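Local coordinates for ssDNA binding protein (Pyrococcus furiosus, PDB 4PSM) that binds single-stranded DNA and probably holds it in a tunnel system formed between its subunits, at residues 45-48 against 49-53. Numbering follows the deposited sequence.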
ATOM      1  N   LYS A  45     -29.366   4.964 -26.000  1.00 40.41           N
ATOM      2  CA  LYS A  45     -30.203   6.048 -26.498  1.00 42.90           C
ATOM      3  C   LYS A  45     -31.298   5.455 -27.389  1.00 70.66           C
ATOM      4  O   LYS A  45     -32.477   5.751 -27.231  1.00 35.07           O
ATOM      5  CB  LYS A  45     -29.355   7.044 -27.287  1.00 48.72           C
ATOM      6  CG  LYS A  45     -29.000   8.317 -26.535  1.00 60.42           C
ATOM      7  CD  LYS A  45     -30.024   9.419 -26.805  1.00107.49           C
ATOM      8  CE  LYS A  45     -30.034   9.834 -28.275  1.00112.07           C
ATOM      9  NZ  LYS A  45     -31.017  10.919 -28.560  1.00102.17           N
ATOM     10  N   ILE A  46     -30.885   4.599 -28.315  1.00 26.57           N
ATOM     11  CA  ILE A  46     -31.780   3.939 -29.239  1.00 34.94           C
ATOM     12  C   ILE A  46     -32.746   3.023 -28.495  1.00 56.29           C
ATOM     13  O   ILE A  46     -33.956   3.067 -28.711  1.00 38.38           O
ATOM     14  CB  ILE A  46     -30.979   3.130 -30.270  1.00 41.00           C
ATOM     15  CG1 ILE A  46     -30.196   4.075 -31.186  1.00 49.49           C
ATOM     16  CG2 ILE A  46     -31.894   2.216 -31.066  1.00 45.55           C
ATOM     17  CD1 ILE A  46     -29.197   3.373 -32.094  1.00 55.60           C
ATOM     18  N   ILE A  47     -32.203   2.204 -27.605  1.00 52.82           N
ATOM     19  CA  ILE A  47     -33.013   1.270 -26.842  1.00 41.90           C
ATOM     20  C   ILE A  47     -34.121   2.006 -26.095  1.00 58.64           C
ATOM     21  O   ILE A  47     -35.283   1.605 -26.119  1.00 38.87           O
ATOM     22  CB  ILE A  47     -32.144   0.471 -25.859  1.00 40.87           C
ATOM     23  CG1 ILE A  47     -31.224  -0.482 -26.628  1.00 37.24           C
ATOM     24  CG2 ILE A  47     -33.001  -0.299 -24.879  1.00 15.87           C
ATOM     25  CD1 ILE A  47     -30.269  -1.238 -25.741  1.00 47.20           C
ATOM     26  N   PHE A  48     -33.758   3.107 -25.453  1.00 37.21           N
ATOM     27  CA  PHE A  48     -34.708   3.850 -24.644  1.00 39.24           C
ATOM     28  C   PHE A  48     -35.839   4.429 -25.473  1.00 44.84           C
ATOM     29  O   PHE A  48     -36.962   4.547 -24.989  1.00 30.13           O
ATOM     30  CB  PHE A  48     -34.013   4.974 -23.887  1.00 29.38           C
ATOM     31  CG  PHE A  48     -34.935   5.766 -23.014  1.00 44.53           C
ATOM     32  CD1 PHE A  48     -35.177   5.372 -21.711  1.00 30.93           C
ATOM     33  CD2 PHE A  48     -35.574   6.898 -23.496  1.00 29.65           C
ATOM     34  CE1 PHE A  48     -36.023   6.100 -20.895  1.00 41.68           C
ATOM     35  CE2 PHE A  48     -36.431   7.626 -22.687  1.00 38.07           C
ATOM     36  CZ  PHE A  48     -36.646   7.230 -21.381  1.00 31.54           C
ATOM     37  N   GLU A  49     -35.536   4.816 -26.708  1.00 27.58           N
ATOM     38  CA  GLU A  49     -36.566   5.298 -27.616  1.00 66.83           C
ATOM     39  C   GLU A  49     -37.553   4.170 -27.903  1.00 64.62           C
ATOM     40  O   GLU A  49     -38.755   4.359 -27.810  1.00 31.41           O
ATOM     41  CB  GLU A  49     -35.947   5.817 -28.914  1.00 53.29           C
ATOM     42  CG  GLU A  49     -35.094   7.067 -28.737  1.00 99.41           C
ATOM     43  CD  GLU A  49     -34.363   7.463 -30.007  1.00131.79           C
ATOM     44  OE1 GLU A  49     -34.114   6.578 -30.854  1.00141.37           O
ATOM     45  OE2 GLU A  49     -34.038   8.659 -30.157  1.00146.56           O
ATOM     46  N   LYS A  50     -37.026   2.994 -28.224  1.00 30.36           N
ATOM     47  CA  LYS A  50     -37.840   1.826 -28.497  1.00 40.88           C
ATOM     48  C   LYS A  50     -38.647   1.386 -27.280  1.00 51.37           C
ATOM     49  O   LYS A  50     -39.821   1.053 -27.406  1.00 51.92           O
ATOM     50  CB  LYS A  50     -36.978   0.682 -29.028  1.00 42.29           C
ATOM     51  CG  LYS A  50     -36.154   1.076 -30.245  1.00 46.57           C
ATOM     52  CD  LYS A  50     -35.899  -0.099 -31.170  1.00 60.66           C
ATOM     53  CE  LYS A  50     -35.533   0.393 -32.563  1.00 95.24           C
ATOM     54  NZ  LYS A  50     -35.498  -0.706 -33.564  1.00110.58           N
ATOM     55  N   LEU A  51     -38.031   1.394 -26.101  1.00 51.91           N
ATOM     56  CA  LEU A  51     -38.762   1.061 -24.879  1.00 37.76           C
ATOM     57  C   LEU A  51     -39.927   2.019 -24.659  1.00 60.69           C
ATOM     58  O   LEU A  51     -40.979   1.614 -24.173  1.00 39.80           O
ATOM     59  CB  LEU A  51     -37.856   1.068 -23.643  1.00 41.07           C
ATOM     60  CG  LEU A  51     -36.686   0.084 -23.641  1.00 49.73           C
ATOM     61  CD1 LEU A  51     -35.843   0.151 -22.359  1.00 52.59           C
ATOM     62  CD2 LEU A  51     -37.106  -1.332 -23.990  1.00 57.26           C
ATOM     63  N   GLN A  52     -39.729   3.288 -25.007  1.00 26.29           N
ATOM     64  CA  GLN A  52     -40.794   4.282 -24.927  1.00 47.52           C
ATOM     65  C   GLN A  52     -41.923   3.918 -25.889  1.00 72.87           C
ATOM     66  O   GLN A  52     -43.091   3.887 -25.514  1.00 38.84           O
ATOM     67  CB  GLN A  52     -40.263   5.674 -25.275  1.00 49.04           C
ATOM     68  CG  GLN A  52     -39.812   6.508 -24.087  1.00 79.66           C
ATOM     69  CD  GLN A  52     -39.591   7.965 -24.457  1.00119.87           C
ATOM     70  OE1 GLN A  52     -39.627   8.334 -25.632  1.00112.60           O
ATOM     71  NE2 GLN A  52     -39.371   8.803 -23.453  1.00122.08           N
ATOM     72  N   GLU A  53     -41.558   3.642 -27.134  1.00 32.42           N
ATOM     73  CA  GLU A  53     -42.512   3.314 -28.172  1.00 61.60           C
ATOM     74  C   GLU A  53     -43.275   2.042 -27.813  1.00 73.64           C
ATOM     75  O   GLU A  53     -44.442   1.898 -28.151  1.00 48.54           O
ATOM     76  CB  GLU A  53     -41.787   3.141 -29.511  1.00 45.49           C
ATOM     77  CG  GLU A  53     -42.676   3.324 -30.732  1.00122.71           C
ATOM     78  CD  GLU A  53     -43.034   4.778 -30.982  1.00140.66           C
ATOM     79  OE1 GLU A  53     -42.146   5.544 -31.412  1.00137.08           O
ATOM     80  OE2 GLU A  53     -44.202   5.155 -30.747  1.00141.94           O
TER
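Ile-47 and Leu-51, one turn apart near the C-terminal end of the amphipathic helix 33-53, run alongside each other in the same direction, a worked example of how i to i+4 spacing divides a helix into a packed face and a wet one. On the packed face Ile-47 CG2 meets Leu-51 CD1 at 3.8 Å. CG2 is anti to the backbone N of Ile-47 (chi1 -69°) and beside the carbonyl carbon, which inclines this methyl toward the leucine. Both side chains are buried, and both touch Tyr-15 of helix 15-26, while Leu-51 also touches Ile-84 of strand 74-87; the pair thus belongs to the layer where helices and antiparallel sheet meet. Beneath it, Leu-51 N donates a short hydrogen bond of 2.8 Å to Ile-47 O.

The opposite charges of Lys-45 and Glu-49 are held more loosely. Lys-45 NZ remains 4.1 Å from Glu-49 OE2, too far for a salt bridge, so any attraction is probably weak among these exposed groups. Phe-48 and Gln-52 also sit on the exposed side, although the phenylalanine additionally touches Tyr-15. CG of Phe-48 lies anti to the backbone N (chi1 -179°) and beside the carbonyl carbon, which sets the ring over toward Gln-52, and the glutamine amide crosses it with the two planes 50° apart. Between their backbones, Gln-52 N donates a hydrogen bond of 3.0 Å to Phe-48 O; farther out, Gln-52 NE2 rests 3.3 Å from Phe-48 CE2.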